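Local coordinates for foldase protein PrsA (Bacillus subtilis, PDB 4WO7), which helps secreted proteins to fold outside the cell after translocation and has peptidyl-prolyl cis-trans isomerase activity that is not essential for this role in vivo, at residues 50-55 / 87-92. Numbering follows the deposited sequence.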
# COMPACT_ATOMS: atom_id res chain seq x y z
N TYR A 50 -19.63 -20.36 13.70
CA TYR A 50 -19.31 -19.71 14.96
C TYR A 50 -20.43 -18.74 15.24
O TYR A 50 -21.10 -18.29 14.31
CB TYR A 50 -17.97 -19.00 14.87
CG TYR A 50 -16.90 -19.92 14.37
CD1 TYR A 50 -16.23 -20.77 15.23
CD2 TYR A 50 -16.60 -19.97 13.03
CE1 TYR A 50 -15.27 -21.63 14.76
CE2 TYR A 50 -15.65 -20.82 12.55
CZ TYR A 50 -14.99 -21.66 13.41
OH TYR A 50 -14.03 -22.51 12.91
N LYS A 51 -20.64 -18.42 16.50
CA LYS A 51 -21.71 -17.49 16.84
C LYS A 51 -21.15 -16.30 17.59
O LYS A 51 -20.44 -16.44 18.58
CB LYS A 51 -22.78 -18.19 17.68
CG LYS A 51 -23.60 -19.21 16.90
CD LYS A 51 -24.53 -18.52 15.91
CE LYS A 51 -25.00 -19.48 14.83
NZ LYS A 51 -25.83 -20.57 15.41
N VAL A 52 -21.51 -15.13 17.09
CA VAL A 52 -21.05 -13.86 17.63
C VAL A 52 -22.23 -13.02 18.06
O VAL A 52 -23.13 -12.73 17.27
CB VAL A 52 -20.20 -13.11 16.59
CG1 VAL A 52 -19.90 -11.68 17.04
CG2 VAL A 52 -18.92 -13.88 16.29
N SER A 53 -22.21 -12.62 19.32
CA SER A 53 -23.26 -11.81 19.91
C SER A 53 -22.88 -10.34 19.88
O SER A 53 -21.71 -9.99 19.76
CB SER A 53 -23.54 -12.27 21.33
OG SER A 53 -22.38 -12.16 22.14
N ASP A 54 -23.89 -9.48 19.98
CA ASP A 54 -23.66 -8.04 20.04
C ASP A 54 -22.80 -7.67 21.26
O ASP A 54 -22.20 -6.59 21.29
CB ASP A 54 -24.99 -7.29 20.05
CG ASP A 54 -25.80 -7.53 18.78
OD1 ASP A 54 -26.45 -8.59 18.67
OD2 ASP A 54 -25.79 -6.65 17.90
N LYS A 55 -22.76 -8.54 22.27
CA LYS A 55 -21.88 -8.32 23.41
C LYS A 55 -20.44 -8.31 22.92
O LYS A 55 -19.65 -7.42 23.26
CB LYS A 55 -22.04 -9.44 24.46
CG LYS A 55 -21.08 -9.34 25.66
CD LYS A 55 -21.09 -10.62 26.50
CE LYS A 55 -20.19 -10.51 27.72
NZ LYS A 55 -20.23 -11.73 28.58
N GLN A 87 -18.60 -5.09 9.63
CA GLN A 87 -17.19 -5.29 9.36
C GLN A 87 -16.48 -5.85 10.57
O GLN A 87 -15.60 -6.71 10.46
CB GLN A 87 -16.53 -3.96 8.97
CG GLN A 87 -17.06 -3.33 7.70
CD GLN A 87 -17.22 -4.33 6.58
OE1 GLN A 87 -16.26 -4.99 6.19
NE2 GLN A 87 -18.44 -4.45 6.07
N VAL A 88 -16.87 -5.37 11.74
CA VAL A 88 -16.33 -5.85 13.00
C VAL A 88 -16.76 -7.29 13.22
O VAL A 88 -15.97 -8.11 13.68
CB VAL A 88 -16.77 -4.95 14.17
CG1 VAL A 88 -16.52 -5.64 15.52
CG2 VAL A 88 -16.04 -3.61 14.11
N LYS A 89 -18.02 -7.59 12.91
CA LYS A 89 -18.53 -8.94 13.06
C LYS A 89 -17.73 -9.89 12.18
O LYS A 89 -17.39 -11.00 12.59
CB LYS A 89 -20.02 -9.02 12.72
CG LYS A 89 -20.59 -10.43 12.90
CD LYS A 89 -22.08 -10.51 12.60
CE LYS A 89 -22.59 -11.90 12.92
NZ LYS A 89 -24.01 -12.11 12.52
N TYR A 90 -17.41 -9.43 10.98
CA TYR A 90 -16.63 -10.22 10.04
C TYR A 90 -15.23 -10.50 10.58
O TYR A 90 -14.75 -11.64 10.49
CB TYR A 90 -16.55 -9.53 8.68
CG TYR A 90 -15.68 -10.25 7.67
CD1 TYR A 90 -15.91 -11.58 7.35
CD2 TYR A 90 -14.65 -9.59 7.02
CE1 TYR A 90 -15.12 -12.23 6.43
CE2 TYR A 90 -13.86 -10.23 6.09
CZ TYR A 90 -14.10 -11.56 5.80
OH TYR A 90 -13.32 -12.22 4.88
N GLU A 91 -14.57 -9.50 11.14
CA GLU A 91 -13.25 -9.71 11.72
C GLU A 91 -13.31 -10.71 12.88
O GLU A 91 -12.48 -11.62 12.98
CB GLU A 91 -12.62 -8.40 12.21
CG GLU A 91 -11.17 -8.57 12.66
CD GLU A 91 -10.52 -7.27 13.11
OE1 GLU A 91 -11.13 -6.54 13.93
OE2 GLU A 91 -9.39 -6.99 12.67
N LEU A 92 -14.30 -10.55 13.76
CA LEU A 92 -14.44 -11.44 14.90
C LEU A 92 -14.69 -12.88 14.44
O LEU A 92 -14.18 -13.82 15.04
CB LEU A 92 -15.57 -10.98 15.83
CG LEU A 92 -15.39 -9.66 16.58
CD1 LEU A 92 -16.65 -9.26 17.33
CD2 LEU A 92 -14.22 -9.74 17.55
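The ammonium group of K89, whose aliphatic stem passes beside V52, forms a salt bridge with OD1 of D47 in the last turn of helix 21-49. CG of K89 lies anti to the backbone N (chi1 -179°), and every later torsion is also close to 180°, which stretches the side chain straight out from helix 81-101 until its charge reaches the neighbouring helix. The near part of the stem meets the valine, V52 CG1 lying 4.4 Å from K89 CG.

V52 is the chief contributor from the extended linker between helices 21-49 and 54-67. Its CG1 methyl is anti to the backbone N (chi1 170°) and meets two residues one helical turn apart, K89 and L92. The closest approach across the two segments is the methyl-to-methyl contact of V52 CG1 with L92 CD1, at 4.1 Å, the two side chains crossing at about a right angle. The backbones remain well separated, with V52 CA 7.2 Å from K89 CA, and no hydrogen bond joins the segments. V52 also packs against L93 and I57, so that its side chain touches both helix 81-101 and helix 54-67. Flanking it, K51 O accepts a hydrogen bond from NZ of K96, whereas S53, the N-cap of helix 54-67, donates its backbone N to OE2 of E56, as in a capping box.

Together 146 Å² is buried between the segments, a modest patch at the surface of the helical part of the foldase that joins an interhelical linker to helix 81-101. Within the patch, cohesion is dispersive and weakly directional; the polar bonds around it are made to residues outside the two segments, and the lysine charge is probably balanced by D47 of helix 21-49.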